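Putative isomerase (Streptomyces coelicolor A3, PDB 2OQH) probably acts as a D-glucarate dehydratase, converting D-glucarate to 5-dehydro-4-deoxy-D-glucarate with loss of water, within the enolase superfamily. Local coordinates at residues Val167-Thr172 with Ala180-Val185; Ala184-Glu187 with Asn193-Val196. One frame throughout, in Å; residues are numbered along the deposited sequence.

Interaction 1 (Val167-Thr172 with Ala180-Val185); sequences VKLKGT and AILRAV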
ATOM      1  N   VAL A 167      -5.673  -8.711  11.577  1.00 16.16           N
ATOM      2  CA  VAL A 167      -6.723  -9.139  10.664  1.00 15.83           C
ATOM      3  C   VAL A 167      -7.575  -7.935  10.289  1.00 15.45           C
ATOM      4  O   VAL A 167      -7.867  -7.089  11.130  1.00 14.06           O
ATOM      5  CB  VAL A 167      -7.648 -10.199  11.306  1.00 16.64           C
ATOM      6  CG1 VAL A 167      -8.809 -10.502  10.367  1.00 17.94           C
ATOM      7  CG2 VAL A 167      -6.864 -11.471  11.603  1.00 17.07           C
ATOM      8  N   LYS A 168      -7.978  -7.863   9.032  1.00 13.63           N
ATOM      9  CA  LYS A 168      -8.791  -6.752   8.576  1.00 16.16           C
ATOM     10  C   LYS A 168     -10.011  -7.232   7.800  1.00 16.25           C
ATOM     11  O   LYS A 168      -9.893  -8.015   6.858  1.00 17.91           O
ATOM     12  CB  LYS A 168      -7.933  -5.826   7.713  1.00 16.22           C
ATOM     13  CG  LYS A 168      -8.674  -4.722   6.991  1.00 20.40           C
ATOM     14  CD  LYS A 168      -7.655  -3.812   6.317  1.00 23.83           C
ATOM     15  CE  LYS A 168      -8.282  -2.895   5.305  1.00 24.70           C
ATOM     16  NZ  LYS A 168      -8.741  -3.648   4.118  1.00 28.34           N
ATOM     17  N   LEU A 169     -11.186  -6.770   8.212  1.00 15.48           N
ATOM     18  CA  LEU A 169     -12.431  -7.142   7.550  1.00 15.99           C
ATOM     19  C   LEU A 169     -12.875  -6.088   6.540  1.00 17.49           C
ATOM     20  O   LEU A 169     -12.906  -4.894   6.845  1.00 17.34           O
ATOM     21  CB  LEU A 169     -13.551  -7.335   8.576  1.00 14.12           C
ATOM     22  CG  LEU A 169     -14.959  -7.524   7.995  1.00 15.85           C
ATOM     23  CD1 LEU A 169     -15.051  -8.858   7.250  1.00 14.69           C
ATOM     24  CD2 LEU A 169     -15.978  -7.475   9.114  1.00 13.74           C
ATOM     25  N   LYS A 170     -13.219  -6.532   5.339  1.00 17.38           N
ATOM     26  CA  LYS A 170     -13.698  -5.617   4.311  1.00 18.29           C
ATOM     27  C   LYS A 170     -15.172  -5.380   4.617  1.00 18.76           C
ATOM     28  O   LYS A 170     -16.004  -6.264   4.428  1.00 19.20           O
ATOM     29  CB  LYS A 170     -13.538  -6.243   2.924  1.00 19.20           C
ATOM     30  CG  LYS A 170     -14.000  -5.357   1.778  1.00 22.13           C
ATOM     31  CD  LYS A 170     -13.743  -6.024   0.432  1.00 24.35           C
ATOM     32  CE  LYS A 170     -14.087  -5.092  -0.731  1.00 26.72           C
ATOM     33  NZ  LYS A 170     -15.540  -4.735  -0.763  1.00 29.20           N
ATOM     34  N   GLY A 171     -15.489  -4.187   5.112  1.00 18.88           N
ATOM     35  CA  GLY A 171     -16.863  -3.872   5.446  1.00 18.73           C
ATOM     36  C   GLY A 171     -17.735  -3.699   4.223  1.00 19.44           C
ATOM     37  O   GLY A 171     -17.235  -3.590   3.105  1.00 20.57           O
ATOM     38  N   THR A 172     -19.044  -3.670   4.440  1.00 20.37           N
ATOM     39  CA  THR A 172     -20.009  -3.514   3.360  1.00 20.82           C
ATOM     40  C   THR A 172     -21.040  -2.472   3.778  1.00 21.39           C
ATOM     41  O   THR A 172     -20.955  -1.905   4.865  1.00 20.39           O
ATOM     42  CB  THR A 172     -20.774  -4.816   3.107  1.00 20.75           C
ATOM     43  OG1 THR A 172     -21.608  -5.087   4.242  1.00 23.43           O
ATOM     44  CG2 THR A 172     -19.814  -5.979   2.900  1.00 20.72           C
ATOM     45  N   ALA A 180     -21.686  -7.601  13.393  1.00 17.69           N
ATOM     46  CA  ALA A 180     -21.940  -8.970  13.843  1.00 17.77           C
ATOM     47  C   ALA A 180     -20.708  -9.832  13.588  1.00 17.15           C
ATOM     48  O   ALA A 180     -20.312 -10.629  14.433  1.00 18.02           O
ATOM     49  CB  ALA A 180     -23.148  -9.548  13.106  1.00 19.05           C
ATOM     50  N   ILE A 181     -20.110  -9.661  12.416  1.00 16.93           N
ATOM     51  CA  ILE A 181     -18.917 -10.410  12.042  1.00 16.28           C
ATOM     52  C   ILE A 181     -17.748 -10.096  12.963  1.00 17.16           C
ATOM     53  O   ILE A 181     -17.091 -11.002  13.482  1.00 17.97           O
ATOM     54  CB  ILE A 181     -18.496 -10.090  10.593  1.00 15.36           C
ATOM     55  CG1 ILE A 181     -19.534 -10.649   9.625  1.00 15.15           C
ATOM     56  CG2 ILE A 181     -17.115 -10.660  10.299  1.00 13.58           C
ATOM     57  CD1 ILE A 181     -19.290 -10.262   8.199  1.00 14.85           C
ATOM     58  N   LEU A 182     -17.485  -8.807  13.163  1.00 16.42           N
ATOM     59  CA  LEU A 182     -16.381  -8.389  14.016  1.00 16.27           C
ATOM     60  C   LEU A 182     -16.499  -8.930  15.441  1.00 15.53           C
ATOM     61  O   LEU A 182     -15.499  -9.309  16.048  1.00 16.62           O
ATOM     62  CB  LEU A 182     -16.279  -6.859  14.022  1.00 15.60           C
ATOM     63  CG  LEU A 182     -15.921  -6.261  12.656  1.00 16.50           C
ATOM     64  CD1 LEU A 182     -16.119  -4.753  12.671  1.00 17.31           C
ATOM     65  CD2 LEU A 182     -14.480  -6.626  12.304  1.00 14.28           C
ATOM     66  N   ARG A 183     -17.717  -8.975  15.972  1.00 16.40           N
ATOM     67  CA  ARG A 183     -17.929  -9.486  17.325  1.00 17.94           C
ATOM     68  C   ARG A 183     -17.512 -10.951  17.388  1.00 18.60           C
ATOM     69  O   ARG A 183     -16.837 -11.373  18.325  1.00 19.09           O
ATOM     70  CB  ARG A 183     -19.402  -9.356  17.730  1.00 18.68           C
ATOM     71  CG  ARG A 183     -19.819  -7.947  18.087  1.00 21.00           C
ATOM     72  CD  ARG A 183     -21.325  -7.822  18.209  1.00 24.21           C
ATOM     73  NE  ARG A 183     -21.708  -6.498  18.688  1.00 27.10           N
ATOM     74  CZ  ARG A 183     -22.938  -6.002  18.619  1.00 29.19           C
ATOM     75  NH1 ARG A 183     -23.920  -6.723  18.083  1.00 31.48           N
ATOM     76  NH2 ARG A 183     -23.186  -4.779  19.077  1.00 29.72           N
ATOM     77  N   ALA A 184     -17.917 -11.714  16.376  1.00 19.61           N
ATOM     78  CA  ALA A 184     -17.597 -13.136  16.291  1.00 19.71           C
ATOM     79  C   ALA A 184     -16.091 -13.332  16.154  1.00 19.54           C
ATOM     80  O   ALA A 184     -15.493 -14.147  16.858  1.00 19.69           O
ATOM     81  CB  ALA A 184     -18.313 -13.757  15.105  1.00 19.53           C
ATOM     82  N   VAL A 185     -15.476 -12.580  15.247  1.00 18.86           N
ATOM     83  CA  VAL A 185     -14.045 -12.697  15.049  1.00 18.26           C
ATOM     84  C   VAL A 185     -13.283 -12.371  16.328  1.00 17.71           C
ATOM     85  O   VAL A 185     -12.378 -13.106  16.714  1.00 17.42           O
ATOM     86  CB  VAL A 185     -13.556 -11.780  13.908  1.00 18.77           C
ATOM     87  CG1 VAL A 185     -12.034 -11.833  13.799  1.00 19.42           C
ATOM     88  CG2 VAL A 185     -14.178 -12.226  12.606  1.00 18.49           C
TER
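Leu169 packs onto Ile181 and Leu182 in a purely apolar strand-to-helix contact, at the first half of a beta-alpha-beta unit in the TIM barrel of this enolase-superfamily protein. Strand 166-170 supplies Leu169 from the outer wall of the barrel, and helix 175-188 lies over it. The evidence for a contact made by side chains alone is the spacing of the backbones: the nearest pair of CA atoms, Leu169 and Leu182, stands 7.7 Å apart, with the methyl groups filling the interval. All three touching residues are buried.

Leu169 has its CG anti to the backbone N (chi1 171°), which carries the isobutyl group straight out from the strand toward the helix. Between the two segments, Leu169 CD1 meets Ile181 alone, with CG2 of Ile181 4.1 Å away, whereas CD2 serves both helix residues. Ile181 starts from a CA whose CB faces the strand, and CB and the CG2 branch, rather than the longer CG1 arm, do the touching; the two side chains meet at about a right angle. Leu182 sets out less directly, and the end of its chain closes the distance: Leu182 CG lies 3.7 Å from Leu169 CD2, and Leu182 CD2 lies 3.9 Å from Leu169 CB.

Behind these residues, Leu169 and Ile181 both touch Met151 of helix 147-162, while Leu182 extends the layer to Leu194 and Val196 of strand 193-197. On the strand, Lys168 directs its CB away from the helix; the Lys-Leu-Lys sequence 168-170 is consistent with the KxK motif of the mandelate racemase group, with the intervening leucine turned to the outside. The closest approaches converge on one methyl: Leu169 CD2 lies 3.6 Å from Ile181 CG2 and 3.6 Å from Leu182 CD2.

Interaction 2 (Ala184-Glu187 with Asn193-Val196); sequences AVRE and NLRV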
ATOM      1  N   ALA A 184     -17.917 -11.714  16.376  1.00 19.61           N
ATOM      2  CA  ALA A 184     -17.597 -13.136  16.291  1.00 19.71           C
ATOM      3  C   ALA A 184     -16.091 -13.332  16.154  1.00 19.54           C
ATOM      4  O   ALA A 184     -15.493 -14.147  16.858  1.00 19.69           O
ATOM      5  CB  ALA A 184     -18.313 -13.757  15.105  1.00 19.53           C
ATOM      6  N   VAL A 185     -15.476 -12.580  15.247  1.00 18.86           N
ATOM      7  CA  VAL A 185     -14.045 -12.697  15.049  1.00 18.26           C
ATOM      8  C   VAL A 185     -13.283 -12.371  16.328  1.00 17.71           C
ATOM      9  O   VAL A 185     -12.378 -13.106  16.714  1.00 17.42           O
ATOM     10  CB  VAL A 185     -13.556 -11.780  13.908  1.00 18.77           C
ATOM     11  CG1 VAL A 185     -12.034 -11.833  13.799  1.00 19.42           C
ATOM     12  CG2 VAL A 185     -14.178 -12.226  12.606  1.00 18.49           C
ATOM     13  N   ARG A 186     -13.656 -11.275  16.986  1.00 17.97           N
ATOM     14  CA  ARG A 186     -12.993 -10.871  18.223  1.00 19.01           C
ATOM     15  C   ARG A 186     -13.151 -11.923  19.320  1.00 18.71           C
ATOM     16  O   ARG A 186     -12.203 -12.207  20.053  1.00 18.59           O
ATOM     17  CB  ARG A 186     -13.550  -9.533  18.730  1.00 18.59           C
ATOM     18  CG  ARG A 186     -13.078  -9.162  20.136  1.00 19.85           C
ATOM     19  CD  ARG A 186     -11.560  -9.085  20.205  1.00 20.67           C
ATOM     20  NE  ARG A 186     -11.041  -7.843  19.641  1.00 21.44           N
ATOM     21  CZ  ARG A 186      -9.805  -7.695  19.173  1.00 21.05           C
ATOM     22  NH1 ARG A 186      -8.957  -8.719  19.189  1.00 20.59           N
ATOM     23  NH2 ARG A 186      -9.408  -6.515  18.711  1.00 21.27           N
ATOM     24  N   GLU A 187     -14.348 -12.488  19.438  1.00 19.57           N
ATOM     25  CA  GLU A 187     -14.589 -13.501  20.463  1.00 22.00           C
ATOM     26  C   GLU A 187     -13.704 -14.719  20.197  1.00 20.97           C
ATOM     27  O   GLU A 187     -13.209 -15.345  21.133  1.00 22.05           O
ATOM     28  CB  GLU A 187     -16.061 -13.921  20.480  1.00 23.77           C
ATOM     29  CG  GLU A 187     -16.518 -14.527  21.811  1.00 29.10           C
ATOM     30  CD  GLU A 187     -17.970 -14.989  21.782  1.00 32.40           C
ATOM     31  OE1 GLU A 187     -18.232 -16.087  21.237  1.00 33.45           O
ATOM     32  OE2 GLU A 187     -18.849 -14.248  22.289  1.00 33.81           O
ATOM     33  N   ASN A 193      -4.800  -8.078  16.417  1.00 19.88           N
ATOM     34  CA  ASN A 193      -5.095  -6.679  16.130  1.00 19.87           C
ATOM     35  C   ASN A 193      -6.192  -6.756  15.073  1.00 17.67           C
ATOM     36  O   ASN A 193      -5.983  -7.307  13.997  1.00 19.48           O
ATOM     37  CB  ASN A 193      -3.870  -5.968  15.560  1.00 21.30           C
ATOM     38  CG  ASN A 193      -2.856  -5.632  16.615  1.00 22.56           C
ATOM     39  OD1 ASN A 193      -3.188  -5.018  17.623  1.00 26.46           O
ATOM     40  ND2 ASN A 193      -1.608  -6.025  16.392  1.00 24.97           N
ATOM     41  N   LEU A 194      -7.358  -6.204  15.378  1.00 16.04           N
ATOM     42  CA  LEU A 194      -8.489  -6.266  14.461  1.00 14.09           C
ATOM     43  C   LEU A 194      -8.871  -4.907  13.868  1.00 13.52           C
ATOM     44  O   LEU A 194      -8.890  -3.897  14.576  1.00 12.97           O
ATOM     45  CB  LEU A 194      -9.681  -6.875  15.199  1.00 14.58           C
ATOM     46  CG  LEU A 194     -10.934  -7.219  14.402  1.00 15.58           C
ATOM     47  CD1 LEU A 194     -10.588  -8.186  13.291  1.00 16.18           C
ATOM     48  CD2 LEU A 194     -11.963  -7.838  15.341  1.00 17.72           C
ATOM     49  N   ARG A 195      -9.194  -4.904  12.575  1.00 12.54           N
ATOM     50  CA  ARG A 195      -9.561  -3.685  11.851  1.00 13.59           C
ATOM     51  C   ARG A 195     -10.756  -3.931  10.928  1.00 14.48           C
ATOM     52  O   ARG A 195     -11.078  -5.070  10.617  1.00 14.05           O
ATOM     53  CB  ARG A 195      -8.387  -3.225  10.978  1.00 12.55           C
ATOM     54  CG  ARG A 195      -7.036  -3.216  11.663  1.00 13.40           C
ATOM     55  CD  ARG A 195      -5.912  -3.160  10.632  1.00 14.64           C
ATOM     56  NE  ARG A 195      -4.590  -3.253  11.248  1.00 16.64           N
ATOM     57  CZ  ARG A 195      -3.455  -3.391  10.568  1.00 15.39           C
ATOM     58  NH1 ARG A 195      -3.471  -3.456   9.239  1.00 15.50           N
ATOM     59  NH2 ARG A 195      -2.303  -3.472  11.220  1.00 14.32           N
ATOM     60  N   VAL A 196     -11.411  -2.858  10.495  1.00 13.64           N
ATOM     61  CA  VAL A 196     -12.529  -2.973   9.561  1.00 14.91           C
ATOM     62  C   VAL A 196     -12.454  -1.817   8.562  1.00 15.01           C
ATOM     63  O   VAL A 196     -12.236  -0.663   8.933  1.00 14.73           O
ATOM     64  CB  VAL A 196     -13.898  -2.979  10.278  1.00 13.58           C
ATOM     65  CG1 VAL A 196     -14.038  -1.767  11.156  1.00 15.25           C
ATOM     66  CG2 VAL A 196     -15.013  -3.031   9.255  1.00 15.45           C
TER
HETATM   67  O   HOH W   1      -7.163  -4.807  17.997  1.00 17.21           O
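Val185 is the first residue of helix segment 184-187 to meet strand 193-196. Its CG1 approaches Leu194 CD1 at 4.0 Å, an apolar contact in which the two side chains run obliquely to one another. One branch of the leucine is thereby assigned to the valine, leaving the other for the next helix residue.

Arg186 follows and makes the larger part of the contact. Its aliphatic base already touches the strand, with CB 4.1 Å from Leu194 CD2. Beyond it the chain bends twice, at chi2 (58°) and chi3 (78°), steering the guanidinium across toward the strand and over the leucine, so that the two side chains slide past each other in opposite directions. Leu194 CB and CD2 lie over one face of the guanidinium; CD2 is displaced toward its rim, and the shortest approach is Arg186 NH2 to Leu194 CB at 3.5 Å. For its part, Leu194 holds CG anti to its own backbone N (chi1 -172°), pointing its branches at the helix.

The polar edge of Arg186 is spent on other partners. NE donates a hydrogen bond to Leu217 O, in the loop before strand 221-223, and NH1 to both Leu189 O and Val192 O, in the turn between helix 175-188 and strand 193-197. NH2 reaches the strand through a water lying in the guanidinium plane, which accepts from Arg186 NH2 at 2.9 Å and from Leu194 N at 3.0 Å.

The chemistry is therefore divided by direction: N-H groups go to carbonyl oxygens and water, while a flat face of the cation lies against hydrocarbon. With bonds on NE, NH1 and NH2 together fixing its rotation, the guanidinium can lie over a buried leucine without giving up its polar bonds.

Overall arrangement
Interactions 1 and 2 are consecutive halves of one right-handed beta-alpha-beta crossover, strand 166-170, helix 175-188, strand 193-197, with centres 6 Å apart. The first docks the helix on the strand that precedes it, the second on the strand that follows, and the helix segments overlap at Ala184 and Val185. The two strands are parallel neighbours in the barrel sheet, as probable hydrogen bonds attest: Val167 N to Asn193 O at 2.8 Å and Val167 O to Arg195 N at 2.9 Å. Together they place one helix over the seam between adjacent barrel strands, the repeating construction of the TIM barrel.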